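Long-range contacts in nicotinate-nucleotide pyrophosphorylase (Francisella tularensis subsp. tularensis, PDB 3TQV), which probably catalyses the decarboxylating transfer of a phosphoribosyl group to quinolinate, giving nicotinate ribonucleotide, carbon dioxide and diphosphate on the way to NAD: residues V19-L27 against D62-L71; R142-K153 against N163-A171. One frame throughout, in Å; residues are numbered along the deposited sequence.

Interaction 1. Residues V19-L27 against D62-L71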
loop_
_atom_site.group_PDB
_atom_site.type_symbol
_atom_site.label_atom_id
_atom_site.label_comp_id
_atom_site.label_asym_id
_atom_site.label_seq_id
_atom_site.Cartn_x
_atom_site.Cartn_y
_atom_site.Cartn_z
ATOM N N VAL B 19 -15.223 1.471 -6.274
ATOM C CA VAL B 19 -15.336 1.498 -4.823
ATOM C C VAL B 19 -16.022 0.218 -4.353
ATOM O O VAL B 19 -15.578 -0.435 -3.406
ATOM C CB VAL B 19 -16.112 2.737 -4.330
ATOM C CG1 VAL B 19 -16.596 2.539 -2.911
ATOM C CG2 VAL B 19 -15.240 3.985 -4.442
ATOM N N THR B 20 -17.096 -0.147 -5.043
ATOM C CA THR B 20 -17.856 -1.329 -4.695
ATOM C C THR B 20 -16.994 -2.590 -4.724
ATOM O O THR B 20 -16.931 -3.329 -3.741
ATOM C CB THR B 20 -19.086 -1.500 -5.623
ATOM O OG1 THR B 20 -20.009 -0.426 -5.399
ATOM C CG2 THR B 20 -19.793 -2.838 -5.358
ATOM N N ARG B 21 -16.329 -2.832 -5.849
ATOM C CA ARG B 21 -15.580 -4.071 -6.038
ATOM C C ARG B 21 -14.436 -4.215 -5.041
ATOM O O ARG B 21 -14.154 -5.305 -4.549
ATOM C CB ARG B 21 -15.026 -4.147 -7.455
ATOM C CG ARG B 21 -14.307 -5.430 -7.742
ATOM C CD ARG B 21 -13.055 -5.143 -8.522
ATOM N NE ARG B 21 -13.357 -4.503 -9.796
ATOM C CZ ARG B 21 -12.480 -3.784 -10.494
ATOM N NH1 ARG B 21 -11.252 -3.596 -10.028
ATOM N NH2 ARG B 21 -12.839 -3.235 -11.646
ATOM N N LEU B 22 -13.773 -3.102 -4.763
ATOM C CA LEU B 22 -12.686 -3.073 -3.807
ATOM C C LEU B 22 -13.164 -3.366 -2.376
ATOM O O LEU B 22 -12.465 -3.997 -1.591
ATOM C CB LEU B 22 -11.994 -1.715 -3.869
ATOM C CG LEU B 22 -10.726 -1.650 -4.718
ATOM C CD1 LEU B 22 -10.260 -0.212 -4.888
ATOM C CD2 LEU B 22 -9.632 -2.513 -4.099
ATOM N N VAL B 23 -14.357 -2.892 -2.040
ATOM C CA VAL B 23 -14.916 -3.135 -0.723
ATOM C C VAL B 23 -15.314 -4.596 -0.614
ATOM O O VAL B 23 -14.852 -5.305 0.266
ATOM C CB VAL B 23 -16.112 -2.191 -0.435
ATOM C CG1 VAL B 23 -16.918 -2.672 0.769
ATOM C CG2 VAL B 23 -15.610 -0.770 -0.222
ATOM N N ARG B 24 -16.166 -5.031 -1.530
ATOM C CA ARG B 24 -16.565 -6.431 -1.669
ATOM C C ARG B 24 -15.417 -7.436 -1.428
ATOM O O ARG B 24 -15.472 -8.251 -0.506
ATOM C CB ARG B 24 -17.161 -6.625 -3.062
ATOM C CG ARG B 24 -17.547 -8.045 -3.407
ATOM C CD ARG B 24 -19.022 -8.252 -3.198
ATOM N NE ARG B 24 -19.819 -7.234 -3.879
ATOM C CZ ARG B 24 -21.018 -6.825 -3.464
ATOM N NH1 ARG B 24 -21.559 -7.346 -2.363
ATOM N NH2 ARG B 24 -21.679 -5.891 -4.146
ATOM N N GLU B 25 -14.389 -7.377 -2.269
ATOM C CA GLU B 25 -13.211 -8.230 -2.135
ATOM C C GLU B 25 -12.496 -8.097 -0.765
ATOM O O GLU B 25 -11.956 -9.070 -0.240
ATOM C CB GLU B 25 -12.237 -7.957 -3.287
ATOM C CG GLU B 25 -12.688 -8.510 -4.626
ATOM C CD GLU B 25 -11.964 -7.861 -5.806
ATOM O OE1 GLU B 25 -10.954 -7.156 -5.572
ATOM O OE2 GLU B 25 -12.412 -8.039 -6.968
ATOM N N SER B 26 -12.499 -6.890 -0.202
ATOM C CA SER B 26 -11.943 -6.620 1.133
ATOM C C SER B 26 -12.710 -7.301 2.246
ATOM O O SER B 26 -12.136 -7.721 3.235
ATOM C CB SER B 26 -11.982 -5.124 1.420
ATOM O OG SER B 26 -10.702 -4.556 1.273
ATOM N N LEU B 27 -14.023 -7.352 2.103
ATOM C CA LEU B 27 -14.885 -7.895 3.135
ATOM C C LEU B 27 -14.750 -9.400 3.128
ATOM O O LEU B 27 -14.668 -10.040 4.175
ATOM C CB LEU B 27 -16.345 -7.498 2.870
ATOM C CG LEU B 27 -16.733 -6.031 3.045
ATOM C CD1 LEU B 27 -18.196 -5.833 2.718
ATOM C CD2 LEU B 27 -16.446 -5.576 4.469
ATOM N N ASP B 62 -16.237 7.582 0.844
ATOM C CA ASP B 62 -16.917 6.678 -0.094
ATOM C C ASP B 62 -16.757 5.192 0.206
ATOM O O ASP B 62 -17.722 4.437 0.130
ATOM C CB ASP B 62 -16.452 6.921 -1.530
ATOM C CG ASP B 62 -16.885 8.248 -2.055
ATOM O OD1 ASP B 62 -17.857 8.801 -1.505
ATOM O OD2 ASP B 62 -16.259 8.738 -3.018
ATOM N N PHE B 63 -15.535 4.766 0.507
ATOM C CA PHE B 63 -15.293 3.366 0.856
ATOM C C PHE B 63 -15.977 2.964 2.159
ATOM O O PHE B 63 -16.762 2.017 2.194
ATOM C CB PHE B 63 -13.785 3.064 0.914
ATOM C CG PHE B 63 -13.090 3.218 -0.413
ATOM C CD1 PHE B 63 -12.970 2.141 -1.272
ATOM C CD2 PHE B 63 -12.583 4.446 -0.812
ATOM C CE1 PHE B 63 -12.350 2.268 -2.499
ATOM C CE2 PHE B 63 -11.950 4.580 -2.038
ATOM C CZ PHE B 63 -11.836 3.481 -2.883
ATOM N N ALA B 64 -15.671 3.683 3.229
ATOM C CA ALA B 64 -16.314 3.443 4.515
ATOM C C ALA B 64 -17.817 3.330 4.321
ATOM O O ALA B 64 -18.430 2.357 4.740
ATOM C CB ALA B 64 -15.997 4.554 5.461
ATOM N N ASN B 65 -18.402 4.330 3.667
ATOM C CA ASN B 65 -19.813 4.301 3.317
ATOM C C ASN B 65 -20.201 2.998 2.623
ATOM O O ASN B 65 -21.259 2.421 2.899
ATOM C CB ASN B 65 -20.162 5.483 2.406
ATOM C CG ASN B 65 -20.241 6.818 3.156
ATOM O OD1 ASN B 65 -20.254 6.862 4.387
ATOM N ND2 ASN B 65 -20.306 7.911 2.404
ATOM N N GLU B 66 -19.344 2.539 1.714
ATOM C CA GLU B 66 -19.681 1.384 0.907
ATOM C C GLU B 66 -19.582 0.109 1.729
ATOM O O GLU B 66 -20.376 -0.817 1.539
ATOM C CB GLU B 66 -18.825 1.330 -0.361
ATOM C CG GLU B 66 -19.141 0.172 -1.314
ATOM C CD GLU B 66 -20.627 0.024 -1.606
ATOM O OE1 GLU B 66 -21.395 0.989 -1.366
ATOM O OE2 GLU B 66 -21.029 -1.063 -2.076
ATOM N N VAL B 67 -18.626 0.073 2.658
ATOM C CA VAL B 67 -18.543 -1.016 3.631
ATOM C C VAL B 67 -19.834 -1.113 4.437
ATOM O O VAL B 67 -20.458 -2.170 4.487
ATOM C CB VAL B 67 -17.350 -0.848 4.598
ATOM C CG1 VAL B 67 -17.323 -1.975 5.615
ATOM C CG2 VAL B 67 -16.037 -0.782 3.840
ATOM N N ILE B 68 -20.239 -0.017 5.077
ATOM C CA ILE B 68 -21.521 0.008 5.792
ATOM C C ILE B 68 -22.641 -0.560 4.923
ATOM O O ILE B 68 -23.322 -1.523 5.294
ATOM C CB ILE B 68 -21.927 1.443 6.209
ATOM C CG1 ILE B 68 -21.046 1.930 7.344
ATOM C CG2 ILE B 68 -23.382 1.496 6.651
ATOM C CD1 ILE B 68 -20.414 0.798 8.117
ATOM N N ASN B 69 -22.806 0.056 3.757
ATOM C CA ASN B 69 -23.840 -0.288 2.796
ATOM C C ASN B 69 -23.904 -1.772 2.470
ATOM O O ASN B 69 -24.996 -2.351 2.368
ATOM C CB ASN B 69 -23.601 0.494 1.507
ATOM C CG ASN B 69 -24.739 0.351 0.529
ATOM O OD1 ASN B 69 -24.540 -0.007 -0.636
ATOM N ND2 ASN B 69 -25.948 0.620 1.004
ATOM N N GLN B 70 -22.732 -2.379 2.293
ATOM C CA GLN B 70 -22.648 -3.793 1.942
ATOM C C GLN B 70 -22.889 -4.735 3.125
ATOM O O GLN B 70 -23.395 -5.839 2.946
ATOM C CB GLN B 70 -21.323 -4.105 1.253
ATOM C CG GLN B 70 -21.273 -3.692 -0.213
ATOM C CD GLN B 70 -19.923 -3.994 -0.875
ATOM O OE1 GLN B 70 -19.436 -3.229 -1.722
ATOM N NE2 GLN B 70 -19.320 -5.115 -0.493
ATOM N N LEU B 71 -22.542 -4.304 4.330
ATOM C CA LEU B 71 -22.726 -5.159 5.501
ATOM C C LEU B 71 -24.114 -5.080 6.143
ATOM O O LEU B 71 -24.708 -6.096 6.488
ATOM C CB LEU B 71 -21.674 -4.851 6.560
ATOM C CG LEU B 71 -20.307 -5.481 6.358
ATOM C CD1 LEU B 71 -19.451 -5.278 7.601
ATOM C CD2 LEU B 71 -20.469 -6.951 6.054
#

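Interaction 2. Residues R142-K153 against N163-A171. With PO4 (phosphate ion), chain F.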
loop_
_atom_site.group_PDB
_atom_site.type_symbol
_atom_site.label_atom_id
_atom_site.label_comp_id
_atom_site.label_asym_id
_atom_site.label_seq_id
_atom_site.Cartn_x
_atom_site.Cartn_y
_atom_site.Cartn_z
ATOM N N ARG B 142 2.631 6.613 -11.998
ATOM C CA ARG B 142 1.967 5.308 -12.032
ATOM C C ARG B 142 2.502 4.365 -10.933
ATOM O O ARG B 142 2.081 3.199 -10.844
ATOM C CB ARG B 142 2.065 4.668 -13.432
ATOM C CG ARG B 142 1.175 5.364 -14.491
ATOM C CD ARG B 142 1.559 5.052 -15.951
ATOM N NE ARG B 142 1.609 3.621 -16.250
ATOM C CZ ARG B 142 2.722 2.947 -16.571
ATOM N NH1 ARG B 142 3.886 3.572 -16.637
ATOM N NH2 ARG B 142 2.675 1.642 -16.838
ATOM N N LYS B 143 3.405 4.868 -10.087
ATOM C CA LYS B 143 3.943 4.055 -8.995
ATOM C C LYS B 143 2.904 3.947 -7.876
ATOM O O LYS B 143 2.955 4.635 -6.850
ATOM C CB LYS B 143 5.299 4.577 -8.509
ATOM C CG LYS B 143 6.387 4.622 -9.610
ATOM C CD LYS B 143 7.681 5.224 -9.072
ATOM C CE LYS B 143 8.920 4.748 -9.835
ATOM N NZ LYS B 143 8.813 5.171 -11.246
ATOM N N THR B 144 1.969 3.035 -8.106
ATOM C CA THR B 144 0.743 2.926 -7.360
ATOM C C THR B 144 0.606 1.517 -6.746
ATOM O O THR B 144 1.246 0.565 -7.219
ATOM C CB THR B 144 -0.386 3.172 -8.356
ATOM O OG1 THR B 144 -0.984 4.447 -8.107
ATOM C CG2 THR B 144 -1.427 2.068 -8.306
ATOM N N ILE B 145 -0.212 1.377 -5.700
ATOM C CA ILE B 145 -0.568 0.042 -5.207
ATOM C C ILE B 145 -1.558 -0.636 -6.159
ATOM O O ILE B 145 -2.615 -0.089 -6.453
ATOM C CB ILE B 145 -1.203 0.060 -3.810
ATOM C CG1 ILE B 145 -0.415 0.978 -2.875
ATOM C CG2 ILE B 145 -1.270 -1.381 -3.269
ATOM C CD1 ILE B 145 1.089 0.677 -2.858
ATOM N N PRO B 146 -1.214 -1.831 -6.643
ATOM C CA PRO B 146 -2.076 -2.435 -7.651
ATOM C C PRO B 146 -3.546 -2.446 -7.225
ATOM O O PRO B 146 -3.854 -2.776 -6.078
ATOM C CB PRO B 146 -1.508 -3.847 -7.761
ATOM C CG PRO B 146 -0.030 -3.631 -7.571
ATOM C CD PRO B 146 0.032 -2.593 -6.467
ATOM N N GLY B 147 -4.428 -2.068 -8.150
ATOM C CA GLY B 147 -5.859 -2.075 -7.920
ATOM C C GLY B 147 -6.347 -0.778 -7.316
ATOM O O GLY B 147 -7.545 -0.573 -7.147
ATOM N N PHE B 148 -5.406 0.087 -6.971
ATOM C CA PHE B 148 -5.689 1.330 -6.269
ATOM C C PHE B 148 -5.177 2.497 -7.079
ATOM O O PHE B 148 -4.769 3.508 -6.507
ATOM C CB PHE B 148 -4.999 1.352 -4.902
ATOM C CG PHE B 148 -5.684 0.517 -3.869
ATOM C CD1 PHE B 148 -6.534 1.108 -2.942
ATOM C CD2 PHE B 148 -5.475 -0.858 -3.824
ATOM C CE1 PHE B 148 -7.198 0.350 -1.988
ATOM C CE2 PHE B 148 -6.111 -1.643 -2.865
ATOM C CZ PHE B 148 -6.985 -1.033 -1.929
ATOM N N ARG B 149 -5.184 2.348 -8.400
ATOM C CA ARG B 149 -4.736 3.418 -9.282
ATOM C C ARG B 149 -5.585 4.667 -9.087
ATOM O O ARG B 149 -5.077 5.726 -8.725
ATOM C CB ARG B 149 -4.794 2.971 -10.741
ATOM C CG ARG B 149 -4.801 4.112 -11.734
ATOM C CD ARG B 149 -3.437 4.738 -11.958
ATOM N NE ARG B 149 -2.559 3.808 -12.659
ATOM C CZ ARG B 149 -1.417 3.378 -12.149
ATOM N NH1 ARG B 149 -1.038 3.821 -10.958
ATOM N NH2 ARG B 149 -0.661 2.525 -12.813
ATOM N N LEU B 150 -6.887 4.528 -9.315
ATOM C CA LEU B 150 -7.794 5.657 -9.196
ATOM C C LEU B 150 -7.948 6.119 -7.739
ATOM O O LEU B 150 -7.957 7.318 -7.445
ATOM C CB LEU B 150 -9.147 5.315 -9.832
ATOM C CG LEU B 150 -9.121 5.261 -11.367
ATOM C CD1 LEU B 150 -10.464 4.798 -11.910
ATOM C CD2 LEU B 150 -8.729 6.611 -11.986
ATOM N N ALA B 151 -8.047 5.151 -6.834
ATOM C CA ALA B 151 -8.155 5.438 -5.407
ATOM C C ALA B 151 -7.020 6.337 -4.936
ATOM O O ALA B 151 -7.255 7.290 -4.189
ATOM C CB ALA B 151 -8.189 4.129 -4.594
ATOM N N GLN B 152 -5.791 6.044 -5.375
ATOM C CA GLN B 152 -4.636 6.878 -5.023
ATOM C C GLN B 152 -4.540 8.226 -5.792
ATOM O O GLN B 152 -4.052 9.217 -5.265
ATOM C CB GLN B 152 -3.333 6.075 -5.130
ATOM C CG GLN B 152 -3.231 4.964 -4.083
ATOM C CD GLN B 152 -1.787 4.621 -3.705
ATOM O OE1 GLN B 152 -1.280 5.045 -2.652
ATOM N NE2 GLN B 152 -1.122 3.853 -4.564
ATOM N N LYS B 153 -4.988 8.252 -7.039
ATOM C CA LYS B 153 -5.066 9.501 -7.784
ATOM C C LYS B 153 -6.017 10.443 -7.038
ATOM O O LYS B 153 -5.761 11.639 -6.886
ATOM C CB LYS B 153 -5.588 9.233 -9.196
ATOM C CG LYS B 153 -4.672 8.378 -10.075
ATOM C CD LYS B 153 -3.478 9.177 -10.551
ATOM C CE LYS B 153 -2.598 8.406 -11.507
ATOM N NZ LYS B 153 -1.346 9.167 -11.837
ATOM N N ASN B 163 -2.996 15.320 -10.867
ATOM C CA ASN B 163 -2.793 14.047 -11.524
ATOM C C ASN B 163 -2.008 14.124 -12.828
ATOM O O ASN B 163 -2.468 14.688 -13.813
ATOM C CB ASN B 163 -4.143 13.380 -11.786
ATOM C CG ASN B 163 -4.926 13.101 -10.504
ATOM O OD1 ASN B 163 -4.349 12.738 -9.481
ATOM N ND2 ASN B 163 -6.244 13.269 -10.560
ATOM N N HIS B 164 -0.816 13.538 -12.826
ATOM C CA HIS B 164 -0.135 13.150 -14.055
ATOM C C HIS B 164 -1.048 12.127 -14.726
ATOM O O HIS B 164 -2.091 11.789 -14.183
ATOM C CB HIS B 164 1.205 12.525 -13.703
ATOM C CG HIS B 164 2.070 12.219 -14.881
ATOM N ND1 HIS B 164 2.717 13.195 -15.603
ATOM C CD2 HIS B 164 2.425 11.042 -15.440
ATOM C CE1 HIS B 164 3.420 12.634 -16.568
ATOM N NE2 HIS B 164 3.266 11.327 -16.487
ATOM N N ARG B 165 -0.676 11.628 -15.896
ATOM C CA ARG B 165 -1.601 10.780 -16.641
ATOM C C ARG B 165 -2.127 9.620 -15.786
ATOM O O ARG B 165 -1.411 9.093 -14.943
ATOM C CB ARG B 165 -0.948 10.261 -17.918
ATOM C CG ARG B 165 0.357 9.545 -17.676
ATOM C CD ARG B 165 0.871 8.857 -18.924
ATOM N NE ARG B 165 1.961 7.934 -18.609
ATOM C CZ ARG B 165 2.535 7.101 -19.477
ATOM N NH1 ARG B 165 2.131 7.055 -20.745
ATOM N NH2 ARG B 165 3.521 6.313 -19.059
ATOM N N ILE B 166 -3.376 9.222 -15.990
ATOM C CA ILE B 166 -3.896 8.066 -15.269
ATOM C C ILE B 166 -3.183 6.761 -15.634
ATOM O O ILE B 166 -2.942 5.926 -14.761
ATOM C CB ILE B 166 -5.419 7.871 -15.472
ATOM C CG1 ILE B 166 -6.167 9.167 -15.166
ATOM C CG2 ILE B 166 -5.929 6.686 -14.630
ATOM C CD1 ILE B 166 -5.715 9.844 -13.871
ATOM N N GLY B 167 -2.852 6.574 -16.910
ATOM C CA GLY B 167 -2.288 5.306 -17.342
ATOM C C GLY B 167 -1.524 5.270 -18.649
ATOM O O GLY B 167 -0.801 6.215 -18.982
ATOM N N LEU B 168 -1.658 4.168 -19.388
ATOM C CA LEU B 168 -0.952 4.038 -20.662
ATOM C C LEU B 168 -1.816 4.494 -21.848
ATOM O O LEU B 168 -1.348 4.553 -22.988
ATOM C CB LEU B 168 -0.450 2.601 -20.866
ATOM C CG LEU B 168 0.569 2.054 -19.849
ATOM C CD1 LEU B 168 0.644 0.525 -19.878
ATOM C CD2 LEU B 168 1.966 2.671 -20.012
ATOM N N PHE B 169 -3.066 4.850 -21.564
ATOM C CA PHE B 169 -4.039 5.141 -22.614
ATOM C C PHE B 169 -4.384 6.632 -22.787
ATOM O O PHE B 169 -4.568 7.099 -23.907
ATOM C CB PHE B 169 -5.314 4.342 -22.355
ATOM C CG PHE B 169 -5.903 4.593 -21.006
ATOM C CD1 PHE B 169 -6.743 5.675 -20.796
ATOM C CD2 PHE B 169 -5.598 3.764 -19.943
ATOM C CE1 PHE B 169 -7.272 5.918 -19.555
ATOM C CE2 PHE B 169 -6.125 3.989 -18.692
ATOM C CZ PHE B 169 -6.965 5.069 -18.494
ATOM N N ASP B 170 -4.483 7.378 -21.695
ATOM C CA ASP B 170 -4.936 8.768 -21.784
ATOM C C ASP B 170 -3.860 9.771 -22.229
ATOM O O ASP B 170 -4.168 10.919 -22.566
ATOM C CB ASP B 170 -5.600 9.226 -20.466
ATOM C CG ASP B 170 -4.750 8.927 -19.217
ATOM O OD1 ASP B 170 -3.808 8.110 -19.285
ATOM O OD2 ASP B 170 -5.050 9.503 -18.153
ATOM N N ALA B 171 -2.603 9.345 -22.235
ATOM C CA ALA B 171 -1.532 10.276 -22.537
ATOM C C ALA B 171 -0.276 9.578 -23.031
ATOM O O ALA B 171 -0.081 8.386 -22.786
ATOM C CB ALA B 171 -1.232 11.106 -21.337
HETATM P P PO4 F . 4.232 7.484 -15.528
HETATM O O1 PO4 F . 5.242 8.585 -15.633
HETATM O O2 PO4 F . 4.056 7.070 -14.093
HETATM O O3 PO4 F . 2.926 7.955 -16.088
HETATM O O4 PO4 F . 4.700 6.314 -16.341
#

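Interaction 1. Residues V19-L27 against D62-L71
V23 drops as a knob among F63, E66, V67 and Q70. Start at its CB, which lies 3.9 Å from CG of E66. From there CG1, anti to the backbone N (chi1 165°), runs along the second helix and packs 3.7 Å from CG2 of V67, with the flat end of Q70 on its flank. The other branch, CG2, leans against the E66 chain and meets the F63 ring at its edge, 4.1 Å from CD1. One turn earlier V19 takes the same ring differently: its CG2 lies over the face, 4.0 Å from the centroid, a CH-pi contact, while its CG1 presses on CB of E66 at 3.6 Å. Q70 returns the favour as a knob between T20, V23, R24 and L27. Its amide stacks on the R24 guanidinium, the two planes 16° apart. L27 finishes the row, its CD2 3.9 Å from CG1 of V67. T20 points its hydroxyl back to the carbonyl of N16. The helix segments cross at -59° with their axes 9.3 Å apart. F63 stacks on F113 and touches L117 of helix 100-130, and A64, on the far side of helix 61-71, and N65, beside it, meet strand 76-79, so the pair joins the helical layer to the antiparallel sheet of the N-terminal alpha/beta domain.

Interaction 2. Residues R142-K153 against N163-A171
Phosphate O4 is gripped by both segments: R142 NH1 donates to it at 2.9 Å and R165 NH2 at 3.0 Å. The two guanidinium groups come at it with planes 75° apart, and the anion probably offsets their shared positive charge. R165 adds a second, almost straight bond, its NE to phosphate O3 at 2.7 Å (178° at the hydrogen). Its chain runs extended from CG to NE, delivering both donors side by side, and NH1 is steadied by the carbonyl of A171. The R142 backbone N closes on phosphate O2 at 2.6 Å. Over one face of the R142 guanidinium lies L168, its CD2 3.4 Å above the plane, while NH2 of R142 makes a salt bridge with D30 of the second subunit. Farther from the anion, K153 reaches across with NZ to the R165 carbonyl O at 3.1 Å, coming in 44° above the carbonyl plane; the same NZ holds D140 in a salt bridge and the T141 carbonyl. I166 wedges in beside it, its CG2 3.9 Å from CD2 of L150 and its CD1 against the K153 chain. The D170 carboxylate ties down this loop, taking N-H groups of I166 and G167 on its two oxygens. R142, K143 and R165 are predicted substrate ligands, and although the phosphate probably came from the crystallisation liquor, this basic pocket of the C-terminal barrel, completed by a neighbouring subunit, fits the quinolinate phosphoribosyltransferase active site.

Walking from the N terminus, interaction 1 comes first: helix 16-31 is rejoined by helix 61-71 after an excursion through strands 45-52 and 56-57. The chain then adds strands 76-79 and 92-97 to that domain's sheet and follows the long helix 100-130 into the barrel domain, where interaction 2 closes a much shorter loop, with the end of helix 149-159 inside it and strand 171-174 just beyond. The two loops follow in series, neither nested nor crossed. Their centres lie 21 Å apart, yet their edges meet where L22 packs on F148 and F63 on A151, joining the two domains. Both also touch the second subunit.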